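Local coordinates for protein putative cytochrome P450 YjiB (Bacillus subtilis subsp. subtilis, PDB 4RM4) that probably works as a heme-dependent cytochrome P450 monooxygenase, using molecular oxygen and supplied electrons to oxidise organic substrates, at residues Phe282-Pro287 / Ser316-Glu321; Lys58-Lys63 / Pro287-Ile292; Trp48-Tyr53 / Thr297-His302. All blocks are in the same frame, centred on the assembly; numbering follows the deposited sequence.

Contact 1 (Phe282-Pro287 / Ser316-Glu321); sequences FRAPAP and SANRDE. With HEM (protoporphyrin IX containing Fe), chain B.
The guanidinium of Arg319 lies flat on the ring of Phe282 and at the same time grips that residue's own carbonyl oxygen. Phe282 is at the C-terminal end of helix 272-282, where carbonyls commonly lack a helical N-H partner. Arg319 supplies the donors here, side-on with two nitrogens: NH2 at 2.9 Å from Phe282 O and NE at 3.2 Å from the same atom, with the oxygen lying in the guanidinium plane. The remaining interaction is made by a face. Ring and guanidinium planes are only 5° apart, Arg319 CZ sits 3.7 Å from the Phe282 ring centroid, and Arg319 NH2 rides above the middle of the ring, a cation-pi stack. A bend at chi2 (-64°) folds the long arginine chain round to bring its flat end there. Arginine suits the place because its edge donates while its face stacks. A leucine in its place would probably leave Phe282 O without the two donors described and the ring without its stacked cation.

Nearer the heme, Ala284 CB meets Asn318 ND2 at 4.0 Å, a small methyl that lets the amide come close. Asn318 OD1 accepts from Ile340 N, and Asn318 O from Arg281 NH2. Pro285 CD touches the heme methyl CMB at 3.7 Å. The contact thus joins the C-terminal end of helix 272-282, the K helix of the P450 fold, to the turn that follows helix 314-317. Helix 226-257 packs on Phe282, and helix 27-36 on Arg319.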
loop_
_atom_site.group_PDB
_atom_site.type_symbol
_atom_site.label_atom_id
_atom_site.label_comp_id
_atom_site.label_asym_id
_atom_site.label_seq_id
_atom_site.Cartn_x
_atom_site.Cartn_y
_atom_site.Cartn_z
ATOM N N PHE A 282 -3.451 -8.641 9.461
ATOM C CA PHE A 282 -4.853 -9.077 9.485
ATOM C C PHE A 282 -5.646 -8.629 8.260
ATOM O O PHE A 282 -6.503 -9.374 7.778
ATOM C CB PHE A 282 -5.532 -8.565 10.755
ATOM C CG PHE A 282 -6.746 -9.358 11.169
ATOM C CD1 PHE A 282 -6.647 -10.703 11.472
ATOM C CD2 PHE A 282 -7.979 -8.740 11.289
ATOM C CE1 PHE A 282 -7.772 -11.421 11.878
ATOM C CE2 PHE A 282 -9.101 -9.451 11.699
ATOM C CZ PHE A 282 -8.996 -10.789 11.984
ATOM N N ARG A 283 -5.367 -7.419 7.774
ATOM C CA ARG A 283 -6.095 -6.833 6.646
ATOM C C ARG A 283 -5.188 -6.051 5.688
ATOM O O ARG A 283 -5.359 -4.849 5.483
ATOM C CB ARG A 283 -7.261 -5.955 7.132
ATOM C CG ARG A 283 -8.478 -6.775 7.610
ATOM C CD ARG A 283 -9.674 -5.899 8.023
ATOM N NE ARG A 283 -10.911 -6.684 8.158
ATOM C CZ ARG A 283 -11.483 -7.009 9.318
ATOM N NH1 ARG A 283 -10.948 -6.621 10.467
ATOM N NH2 ARG A 283 -12.605 -7.733 9.327
ATOM N N ALA A 284 -4.231 -6.772 5.111
ATOM C CA ALA A 284 -3.263 -6.202 4.174
ATOM C C ALA A 284 -4.020 -5.527 3.043
ATOM O O ALA A 284 -4.936 -6.114 2.491
ATOM C CB ALA A 284 -2.369 -7.319 3.623
ATOM N N PRO A 285 -3.620 -4.295 2.687
ATOM C CA PRO A 285 -4.258 -3.524 1.615
ATOM C C PRO A 285 -3.919 -4.061 0.220
ATOM O O PRO A 285 -4.676 -3.854 -0.729
ATOM C CB PRO A 285 -3.654 -2.114 1.782
ATOM C CG PRO A 285 -2.963 -2.104 3.098
ATOM C CD PRO A 285 -2.580 -3.525 3.383
ATOM N N ALA A 286 -2.770 -4.717 0.095
ATOM C CA ALA A 286 -2.359 -5.250 -1.199
ATOM C C ALA A 286 -2.286 -6.769 -1.113
ATOM O O ALA A 286 -1.229 -7.328 -0.844
ATOM C CB ALA A 286 -1.012 -4.642 -1.625
ATOM N N PRO A 287 -3.424 -7.445 -1.335
ATOM C CA PRO A 287 -3.566 -8.879 -1.020
ATOM C C PRO A 287 -2.820 -9.837 -1.929
ATOM O O PRO A 287 -2.622 -10.986 -1.533
ATOM C CB PRO A 287 -5.074 -9.122 -1.174
ATOM C CG PRO A 287 -5.524 -8.064 -2.137
ATOM C CD PRO A 287 -4.699 -6.847 -1.775
ATOM N N SER A 316 -3.597 -14.155 2.118
ATOM C CA SER A 316 -3.825 -15.517 2.609
ATOM C C SER A 316 -2.655 -16.000 3.468
ATOM O O SER A 316 -2.854 -16.621 4.522
ATOM C CB SER A 316 -4.061 -16.478 1.431
ATOM O OG SER A 316 -4.198 -17.834 1.867
ATOM N N ALA A 317 -1.432 -15.729 3.009
ATOM C CA ALA A 317 -0.228 -16.075 3.766
ATOM C C ALA A 317 -0.296 -15.571 5.204
ATOM O O ALA A 317 0.093 -16.262 6.154
ATOM C CB ALA A 317 0.995 -15.508 3.074
ATOM N N ASN A 318 -0.820 -14.369 5.349
ATOM C CA ASN A 318 -0.852 -13.667 6.616
ATOM C C ASN A 318 -1.870 -14.280 7.594
ATOM O O ASN A 318 -1.880 -13.926 8.776
ATOM C CB ASN A 318 -1.183 -12.186 6.376
ATOM C CG ASN A 318 0.026 -11.359 5.921
ATOM O OD1 ASN A 318 1.154 -11.859 5.805
ATOM N ND2 ASN A 318 -0.220 -10.080 5.654
ATOM N N ARG A 319 -2.712 -15.188 7.093
ATOM C CA ARG A 319 -3.714 -15.886 7.911
ATOM C C ARG A 319 -3.398 -17.370 8.078
ATOM O O ARG A 319 -4.209 -18.132 8.626
ATOM C CB ARG A 319 -5.112 -15.774 7.280
ATOM C CG ARG A 319 -5.642 -14.368 7.056
ATOM C CD ARG A 319 -5.819 -13.680 8.388
ATOM N NE ARG A 319 -6.653 -12.478 8.353
ATOM C CZ ARG A 319 -7.938 -12.425 8.699
ATOM N NH1 ARG A 319 -8.587 -13.530 9.075
ATOM N NH2 ARG A 319 -8.576 -11.259 8.666
ATOM N N ASP A 320 -2.246 -17.789 7.572
ATOM C CA ASP A 320 -1.894 -19.200 7.507
ATOM C C ASP A 320 -1.562 -19.774 8.883
ATOM O O ASP A 320 -0.620 -19.338 9.537
ATOM C CB ASP A 320 -0.734 -19.407 6.535
ATOM C CG ASP A 320 -0.414 -20.865 6.311
ATOM O OD1 ASP A 320 -0.966 -21.722 7.055
ATOM O OD2 ASP A 320 0.390 -21.153 5.398
ATOM N N GLU A 321 -2.371 -20.742 9.305
ATOM C CA GLU A 321 -2.234 -21.404 10.594
ATOM C C GLU A 321 -0.863 -22.065 10.789
ATOM O O GLU A 321 -0.419 -22.264 11.920
ATOM C CB GLU A 321 -3.345 -22.462 10.734
ATOM C CG GLU A 321 -4.788 -21.913 10.574
ATOM C CD GLU A 321 -5.260 -21.677 9.112
ATOM O OE1 GLU A 321 -4.462 -21.748 8.152
ATOM O OE2 GLU A 321 -6.469 -21.419 8.930
HETATM C CHA HEM B . 6.587 -2.231 -3.010
HETATM C CHB HEM B . 2.809 -2.854 -0.054
HETATM C CHC HEM B . 2.824 1.907 0.994
HETATM C CHD HEM B . 6.268 2.617 -2.341
HETATM C C1A HEM B . 5.589 -2.830 -2.271
HETATM C C2A HEM B . 5.331 -4.253 -2.164
HETATM C C3A HEM B . 4.288 -4.426 -1.348
HETATM C C4A HEM B . 3.857 -3.125 -0.895
HETATM C CMA HEM B . 3.643 -5.781 -0.943
HETATM C CAA HEM B . 6.127 -5.385 -2.860
HETATM C CBA HEM B . 5.694 -5.534 -4.307
HETATM C CGA HEM B . 6.234 -6.806 -4.921
HETATM O O1A HEM B . 5.867 -7.066 -6.095
HETATM O O2A HEM B . 7.007 -7.541 -4.254
HETATM C C1B HEM B . 2.529 -1.628 0.496
HETATM C C2B HEM B . 1.586 -1.394 1.573
HETATM C C3B HEM B . 1.581 -0.081 1.842
HETATM C C4B HEM B . 2.535 0.566 0.973
HETATM C CMB HEM B . 0.745 -2.500 2.248
HETATM C CAB HEM B . 0.786 0.705 2.910
HETATM C CBB HEM B . 0.266 0.079 3.967
HETATM C C1C HEM B . 3.777 2.503 0.210
HETATM C C2C HEM B . 4.163 3.900 0.246
HETATM C C3C HEM B . 5.115 4.079 -0.679
HETATM C C4C HEM B . 5.360 2.818 -1.321
HETATM C CMC HEM B . 3.548 4.932 1.216
HETATM C CAC HEM B . 5.882 5.360 -1.089
HETATM C CBC HEM B . 5.529 6.597 -0.729
HETATM C C1D HEM B . 6.653 1.396 -2.846
HETATM C C2D HEM B . 7.628 1.232 -3.887
HETATM C C3D HEM B . 7.739 -0.282 -4.105
HETATM C C4D HEM B . 6.813 -0.878 -3.162
HETATM C CMD HEM B . 8.394 2.356 -4.609
HETATM C CAD HEM B . 8.663 -1.005 -5.114
HETATM C CBD HEM B . 9.973 -1.335 -4.394
HETATM C CGD HEM B . 10.874 -2.140 -5.302
HETATM O O1D HEM B . 12.095 -2.228 -4.995
HETATM O O2D HEM B . 10.361 -2.657 -6.328
HETATM N NA HEM B . 4.658 -2.177 -1.485
HETATM N NB HEM B . 3.077 -0.401 0.156
HETATM N NC HEM B . 4.523 1.866 -0.762
HETATM N ND HEM B . 6.208 0.150 -2.443
HETATM FE FE HEM B . 4.725 -0.174 -1.027
HETATM O O HOH W 1 2.946 -0.192 -2.694
#

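Contact 2 (Lys58-Lys63 / Pro287-Ile292); sequences KVVGDK and PVLRRI. With HEM (protoporphyrin IX containing Fe), chain B.
Val60 and Arg291 mark the closest backbone approach, their CA atoms 7.2 Å apart, where the last turn of helix 53-61 lies against strand 289-293. Such spacing leaves room for side chains between the two, and the carbonyls of Val59 and Val60 lie within reach of the Arg291 side chain. Leu289 and Arg291, two apart on the strand, both direct their CB toward the helix. Val60 CG2 meets Leu289 CD1 at 4.0 Å, the side chains crossing at about a right angle, while Val59 CG1 packs on the aliphatic CG of Arg291, running past it in the opposite direction. These branched residues fill the gap without polar demands.

Bent at chi2 (-74°), the Arg291 chain carries its guanidinium up to a heme propionate. NH1 reaches HEM O1A at 2.9 Å and NH2 reaches HEM O2A at 2.8 Å, the latter almost straight (175°), with the carboxylate carbon in the guanidinium plane. The second hydrogen of NH2 goes to Val60 O at 3.1 Å, on a lone pair in the carbonyl plane; that of NH1 goes to Arg290 O. NE donates to a water 3.0 Å away, which also contacts Val59 O.

All five N-H bonds of this buried arginine are therefore used. The forked pairing probably offsets the propionate's negative charge and, with Val60 O and Arg290 O holding the guanidinium and the water linking NE to Val59 O, helps hold the heme in its pocket, as in other P450s.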
loop_
_atom_site.group_PDB
_atom_site.type_symbol
_atom_site.label_atom_id
_atom_site.label_comp_id
_atom_site.label_asym_id
_atom_site.label_seq_id
_atom_site.Cartn_x
_atom_site.Cartn_y
_atom_site.Cartn_z
ATOM N N LYS A 58 8.192 -17.721 -0.673
ATOM C CA LYS A 58 9.197 -18.183 -1.626
ATOM C C LYS A 58 9.006 -17.542 -3.002
ATOM O O LYS A 58 9.969 -17.054 -3.600
ATOM C CB LYS A 58 9.174 -19.705 -1.760
ATOM C CG LYS A 58 10.091 -20.206 -2.884
ATOM C CD LYS A 58 10.478 -21.676 -2.707
ATOM C CE LYS A 58 11.436 -22.134 -3.813
ATOM N NZ LYS A 58 12.752 -21.444 -3.748
ATOM N N VAL A 59 7.774 -17.557 -3.512
ATOM C CA VAL A 59 7.492 -16.949 -4.819
ATOM C C VAL A 59 7.929 -15.478 -4.831
ATOM O O VAL A 59 8.652 -15.034 -5.711
ATOM C CB VAL A 59 5.988 -17.057 -5.203
ATOM C CG1 VAL A 59 5.652 -16.205 -6.445
ATOM C CG2 VAL A 59 5.587 -18.534 -5.425
ATOM N N VAL A 60 7.506 -14.753 -3.809
ATOM C CA VAL A 60 7.683 -13.315 -3.730
ATOM C C VAL A 60 9.146 -12.958 -3.561
ATOM O O VAL A 60 9.619 -12.003 -4.150
ATOM C CB VAL A 60 6.823 -12.744 -2.576
ATOM C CG1 VAL A 60 7.216 -11.295 -2.228
ATOM C CG2 VAL A 60 5.337 -12.863 -2.951
ATOM N N GLY A 61 9.876 -13.762 -2.795
ATOM C CA GLY A 61 11.260 -13.449 -2.482
ATOM C C GLY A 61 12.314 -14.017 -3.415
ATOM O O GLY A 61 13.454 -13.527 -3.460
ATOM N N ASP A 62 11.958 -15.053 -4.164
ATOM C CA ASP A 62 12.969 -15.765 -4.925
ATOM C C ASP A 62 13.191 -15.048 -6.256
ATOM O O ASP A 62 12.563 -15.375 -7.256
ATOM C CB ASP A 62 12.543 -17.221 -5.132
ATOM C CG ASP A 62 13.663 -18.088 -5.687
ATOM O OD1 ASP A 62 14.481 -17.574 -6.475
ATOM O OD2 ASP A 62 13.724 -19.284 -5.323
ATOM N N LYS A 63 14.073 -14.053 -6.253
ATOM C CA LYS A 63 14.341 -13.279 -7.458
ATOM C C LYS A 63 14.982 -14.124 -8.553
ATOM O O LYS A 63 14.817 -13.842 -9.735
ATOM C CB LYS A 63 15.206 -12.047 -7.153
ATOM C CG LYS A 63 16.627 -12.359 -6.703
ATOM C CD LYS A 63 17.404 -11.092 -6.384
ATOM C CE LYS A 63 18.822 -11.406 -5.929
ATOM N NZ LYS A 63 18.822 -12.221 -4.692
ATOM N N PRO A 287 -3.424 -7.445 -1.335
ATOM C CA PRO A 287 -3.566 -8.879 -1.020
ATOM C C PRO A 287 -2.820 -9.837 -1.929
ATOM O O PRO A 287 -2.622 -10.986 -1.533
ATOM C CB PRO A 287 -5.074 -9.122 -1.174
ATOM C CG PRO A 287 -5.524 -8.064 -2.137
ATOM C CD PRO A 287 -4.699 -6.847 -1.775
ATOM N N VAL A 288 -2.438 -9.392 -3.126
ATOM C CA VAL A 288 -1.913 -10.319 -4.122
ATOM C C VAL A 288 -0.781 -9.694 -4.962
ATOM O O VAL A 288 -0.827 -8.518 -5.333
ATOM C CB VAL A 288 -3.087 -10.890 -4.994
ATOM C CG1 VAL A 288 -3.775 -9.772 -5.792
ATOM C CG2 VAL A 288 -2.606 -12.001 -5.908
ATOM N N LEU A 289 0.256 -10.481 -5.240
ATOM C CA LEU A 289 1.415 -9.973 -5.950
ATOM C C LEU A 289 1.688 -10.935 -7.108
ATOM O O LEU A 289 1.464 -12.135 -6.972
ATOM C CB LEU A 289 2.612 -9.913 -4.998
ATOM C CG LEU A 289 2.566 -8.984 -3.789
ATOM C CD1 LEU A 289 3.849 -9.155 -2.964
ATOM C CD2 LEU A 289 2.411 -7.520 -4.211
ATOM N N ARG A 290 2.124 -10.402 -8.246
ATOM C CA ARG A 290 2.365 -11.207 -9.442
ATOM C C ARG A 290 3.855 -11.475 -9.686
ATOM O O ARG A 290 4.704 -10.617 -9.450
ATOM C CB ARG A 290 1.776 -10.499 -10.673
ATOM C CG ARG A 290 0.277 -10.220 -10.610
ATOM C CD ARG A 290 -0.177 -9.433 -11.838
ATOM N NE ARG A 290 -1.611 -9.156 -11.821
ATOM C CZ ARG A 290 -2.523 -9.890 -12.451
ATOM N NH1 ARG A 290 -2.155 -10.950 -13.157
ATOM N NH2 ARG A 290 -3.806 -9.562 -12.379
ATOM N N ARG A 291 4.164 -12.684 -10.146
ATOM C CA ARG A 291 5.501 -13.013 -10.630
ATOM C C ARG A 291 5.400 -13.847 -11.900
ATOM O O ARG A 291 4.349 -14.417 -12.212
ATOM C CB ARG A 291 6.305 -13.786 -9.573
ATOM C CG ARG A 291 6.551 -13.026 -8.253
ATOM C CD ARG A 291 7.596 -11.946 -8.464
ATOM N NE ARG A 291 8.073 -11.337 -7.225
ATOM C CZ ARG A 291 7.516 -10.275 -6.648
ATOM N NH1 ARG A 291 6.440 -9.722 -7.185
ATOM N NH2 ARG A 291 8.028 -9.778 -5.525
ATOM N N ILE A 292 6.502 -13.911 -12.636
ATOM C CA ILE A 292 6.610 -14.811 -13.775
ATOM C C ILE A 292 7.744 -15.776 -13.492
ATOM O O ILE A 292 8.820 -15.357 -13.085
ATOM C CB ILE A 292 6.903 -14.042 -15.084
ATOM C CG1 ILE A 292 5.803 -13.029 -15.356
ATOM C CG2 ILE A 292 7.017 -15.002 -16.267
ATOM C CD1 ILE A 292 4.478 -13.649 -15.628
HETATM C CHA HEM B . 6.587 -2.231 -3.010
HETATM C CHB HEM B . 2.809 -2.854 -0.054
HETATM C CHC HEM B . 2.824 1.907 0.994
HETATM C CHD HEM B . 6.268 2.617 -2.341
HETATM C C1A HEM B . 5.589 -2.830 -2.271
HETATM C C2A HEM B . 5.331 -4.253 -2.164
HETATM C C3A HEM B . 4.288 -4.426 -1.348
HETATM C C4A HEM B . 3.857 -3.125 -0.895
HETATM C CMA HEM B . 3.643 -5.781 -0.943
HETATM C CAA HEM B . 6.127 -5.385 -2.860
HETATM C CBA HEM B . 5.694 -5.534 -4.307
HETATM C CGA HEM B . 6.234 -6.806 -4.921
HETATM O O1A HEM B . 5.867 -7.066 -6.095
HETATM O O2A HEM B . 7.007 -7.541 -4.254
HETATM C C1B HEM B . 2.529 -1.628 0.496
HETATM C C2B HEM B . 1.586 -1.394 1.573
HETATM C C3B HEM B . 1.581 -0.081 1.842
HETATM C C4B HEM B . 2.535 0.566 0.973
HETATM C CMB HEM B . 0.745 -2.500 2.248
HETATM C CAB HEM B . 0.786 0.705 2.910
HETATM C CBB HEM B . 0.266 0.079 3.967
HETATM C C1C HEM B . 3.777 2.503 0.210
HETATM C C2C HEM B . 4.163 3.900 0.246
HETATM C C3C HEM B . 5.115 4.079 -0.679
HETATM C C4C HEM B . 5.360 2.818 -1.321
HETATM C CMC HEM B . 3.548 4.932 1.216
HETATM C CAC HEM B . 5.882 5.360 -1.089
HETATM C CBC HEM B . 5.529 6.597 -0.729
HETATM C C1D HEM B . 6.653 1.396 -2.846
HETATM C C2D HEM B . 7.628 1.232 -3.887
HETATM C C3D HEM B . 7.739 -0.282 -4.105
HETATM C C4D HEM B . 6.813 -0.878 -3.162
HETATM C CMD HEM B . 8.394 2.356 -4.609
HETATM C CAD HEM B . 8.663 -1.005 -5.114
HETATM C CBD HEM B . 9.973 -1.335 -4.394
HETATM C CGD HEM B . 10.874 -2.140 -5.302
HETATM O O1D HEM B . 12.095 -2.228 -4.995
HETATM O O2D HEM B . 10.361 -2.657 -6.328
HETATM N NA HEM B . 4.658 -2.177 -1.485
HETATM N NB HEM B . 3.077 -0.401 0.156
HETATM N NC HEM B . 4.523 1.866 -0.762
HETATM N ND HEM B . 6.208 0.150 -2.443
HETATM FE FE HEM B . 4.725 -0.174 -1.027
HETATM O O HOH W 2 10.391 -13.175 -6.754
HETATM O O HOH W 1 2.946 -0.192 -2.694
#

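Contact 3 (Trp48-Tyr53 / Thr297-His302); sequences WSVFLY and TEIGGH
Val50 and Ile299 meet methyl to methyl, CG2 of the valine 4.0 Å from CG2 of the isoleucine, with the two side chains crossing at about a right angle. The CB bonds of both residues point toward the opposite segment. On Ile299 the methyl that does the touching, CG2, stands opposite the backbone N across the CA-CB bond, which leaves CG1 on the other branch to carry CD1 elsewhere; this second arm packs on Val59 of helix 53-61. Beta-branched residues suit both strands here, since each offers two arms close to the backbone and can fill two directions at once.

Two residues back on the same strand, and so on the same side of it, Trp48 makes the second touch. The six-membered part of its indole reaches across, and CZ3 approaches CB of His302 at 4.2 Å. The meeting is oblique, more a matter of the large indole spanning a wide gap between backbones (CA atoms 9.9 Å apart) than of ring stacking. The indole NE1 of Trp48 is satisfied elsewhere, by Asp308 OD2. His302 ND1 in turn makes a weak bond to Gly300 O.

Ile299 and His302 are a hydrogen-bonded pair, Ile299 N to His302 O at 2.8 Å and His302 N to Ile299 O at 3.0 Å. Gly300 and Gly301 between them form a type I' turn, whose positive phi angles suit glycine. This is a tight two-residue beta hairpin, 297-299 with 302-304, and it corresponds to the small two-stranded sheet of the P450 fold, laid by apolar packing against strand 47-50 of the larger five-stranded sheet.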
loop_
_atom_site.group_PDB
_atom_site.type_symbol
_atom_site.label_atom_id
_atom_site.label_comp_id
_atom_site.label_asym_id
_atom_site.label_seq_id
_atom_site.Cartn_x
_atom_site.Cartn_y
_atom_site.Cartn_z
ATOM N N TRP A 48 -1.354 -19.471 -12.117
ATOM C CA TRP A 48 -1.316 -20.157 -10.837
ATOM C C TRP A 48 -1.645 -19.218 -9.678
ATOM O O TRP A 48 -1.226 -18.073 -9.676
ATOM C CB TRP A 48 0.088 -20.710 -10.607
ATOM C CG TRP A 48 0.474 -21.827 -11.511
ATOM C CD1 TRP A 48 1.198 -21.755 -12.656
ATOM C CD2 TRP A 48 0.193 -23.201 -11.297
ATOM N NE1 TRP A 48 1.372 -23.008 -13.190
ATOM C CE2 TRP A 48 0.758 -23.918 -12.367
ATOM C CE3 TRP A 48 -0.509 -23.898 -10.310
ATOM C CZ2 TRP A 48 0.650 -25.298 -12.478
ATOM C CZ3 TRP A 48 -0.601 -25.272 -10.409
ATOM C CH2 TRP A 48 -0.033 -25.955 -11.494
ATOM N N SER A 49 -2.361 -19.727 -8.682
ATOM C CA SER A 49 -2.592 -18.992 -7.439
ATOM C C SER A 49 -1.992 -19.769 -6.267
ATOM O O SER A 49 -2.145 -20.978 -6.165
ATOM C CB SER A 49 -4.090 -18.742 -7.224
ATOM O OG SER A 49 -4.561 -17.801 -8.174
ATOM N N VAL A 50 -1.277 -19.072 -5.395
ATOM C CA VAL A 50 -0.553 -19.723 -4.314
ATOM C C VAL A 50 -1.030 -19.102 -2.996
ATOM O O VAL A 50 -1.093 -17.888 -2.889
ATOM C CB VAL A 50 0.978 -19.579 -4.495
ATOM C CG1 VAL A 50 1.691 -20.044 -3.258
ATOM C CG2 VAL A 50 1.443 -20.400 -5.709
ATOM N N PHE A 51 -1.395 -19.932 -2.017
ATOM C CA PHE A 51 -2.099 -19.451 -0.825
ATOM C C PHE A 51 -1.412 -19.680 0.532
ATOM O O PHE A 51 -1.785 -19.042 1.516
ATOM C CB PHE A 51 -3.514 -20.055 -0.763
ATOM C CG PHE A 51 -4.423 -19.595 -1.878
ATOM C CD1 PHE A 51 -5.166 -18.438 -1.747
ATOM C CD2 PHE A 51 -4.529 -20.329 -3.057
ATOM C CE1 PHE A 51 -6.004 -18.004 -2.788
ATOM C CE2 PHE A 51 -5.356 -19.902 -4.095
ATOM C CZ PHE A 51 -6.094 -18.737 -3.956
ATOM N N LEU A 52 -0.444 -20.594 0.598
ATOM C CA LEU A 52 0.215 -20.898 1.874
ATOM C C LEU A 52 1.388 -19.966 2.144
ATOM O O LEU A 52 2.099 -19.571 1.226
ATOM C CB LEU A 52 0.714 -22.352 1.914
ATOM C CG LEU A 52 -0.293 -23.507 1.925
ATOM C CD1 LEU A 52 0.422 -24.845 1.890
ATOM C CD2 LEU A 52 -1.199 -23.432 3.151
ATOM N N TYR A 53 1.597 -19.628 3.408
ATOM C CA TYR A 53 2.689 -18.717 3.768
ATOM C C TYR A 53 4.071 -19.093 3.178
ATOM O O TYR A 53 4.734 -18.265 2.559
ATOM C CB TYR A 53 2.771 -18.572 5.290
ATOM C CG TYR A 53 3.816 -17.592 5.768
ATOM C CD1 TYR A 53 3.485 -16.270 6.066
ATOM C CD2 TYR A 53 5.136 -17.992 5.919
ATOM C CE1 TYR A 53 4.461 -15.371 6.510
ATOM C CE2 TYR A 53 6.103 -17.116 6.340
ATOM C CZ TYR A 53 5.768 -15.810 6.637
ATOM O OH TYR A 53 6.763 -14.962 7.074
ATOM N N THR A 297 9.971 -24.898 -12.450
ATOM C CA THR A 297 10.304 -25.188 -11.064
ATOM C C THR A 297 9.049 -25.596 -10.299
ATOM O O THR A 297 7.936 -25.423 -10.786
ATOM C CB THR A 297 10.974 -23.987 -10.374
ATOM O OG1 THR A 297 11.524 -24.406 -9.119
ATOM C CG2 THR A 297 9.975 -22.866 -10.147
ATOM N N GLU A 298 9.221 -26.143 -9.103
ATOM C CA GLU A 298 8.066 -26.609 -8.349
ATOM C C GLU A 298 7.742 -25.701 -7.178
ATOM O O GLU A 298 8.626 -25.217 -6.482
ATOM C CB GLU A 298 8.270 -28.047 -7.870
ATOM C CG GLU A 298 8.284 -29.062 -8.999
ATOM C CD GLU A 298 8.408 -30.485 -8.490
ATOM O OE1 GLU A 298 8.218 -30.696 -7.269
ATOM O OE2 GLU A 298 8.695 -31.380 -9.310
ATOM N N ILE A 299 6.454 -25.471 -6.969
ATOM C CA ILE A 299 6.006 -24.720 -5.815
ATOM C C ILE A 299 4.965 -25.554 -5.095
ATOM O O ILE A 299 3.955 -25.929 -5.676
ATOM C CB ILE A 299 5.414 -23.356 -6.212
ATOM C CG1 ILE A 299 6.529 -22.408 -6.664
ATOM C CG2 ILE A 299 4.666 -22.747 -5.040
ATOM C CD1 ILE A 299 7.479 -22.001 -5.537
ATOM N N GLY A 300 5.235 -25.862 -3.832
ATOM C CA GLY A 300 4.367 -26.722 -3.055
ATOM C C GLY A 300 4.179 -28.072 -3.715
ATOM O O GLY A 300 3.143 -28.698 -3.558
ATOM N N GLY A 301 5.180 -28.511 -4.476
ATOM C CA GLY A 301 5.105 -29.793 -5.154
ATOM C C GLY A 301 4.364 -29.777 -6.482
ATOM O O GLY A 301 4.037 -30.831 -7.026
ATOM N N HIS A 302 4.102 -28.583 -7.012
ATOM C CA HIS A 302 3.450 -28.445 -8.307
ATOM C C HIS A 302 4.408 -27.805 -9.313
ATOM O O HIS A 302 5.044 -26.797 -9.012
ATOM C CB HIS A 302 2.189 -27.578 -8.198
ATOM C CG HIS A 302 1.060 -28.226 -7.457
ATOM N ND1 HIS A 302 0.937 -28.168 -6.085
ATOM C CD2 HIS A 302 -0.006 -28.933 -7.902
ATOM C CE1 HIS A 302 -0.153 -28.821 -5.714
ATOM N NE2 HIS A 302 -0.739 -29.296 -6.796
#

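Overall arrangement
Contacts 1 and 2 are buried and both reach the heme, contact 1 through an apolar touch on the ring's edge and contact 2 through a charged grip on a propionate; Pro287 belongs to both. Contact 3, farther from the chain's centre, is partly buried and purely a matter of side-chain packing. An arginine does the main work in each of the inner two, satisfying helix-end carbonyls in both. Contacts 2 and 3 use consecutive elements, strand 47-50 then helix 53-61, and strand 289-293 then strand 297-299, and both reach the five-stranded sheet. Contact 1 meets contact 3 through probable hydrogen bonds from Ser316 OG to Phe51 O and from Tyr53 N to Asp320 OD2.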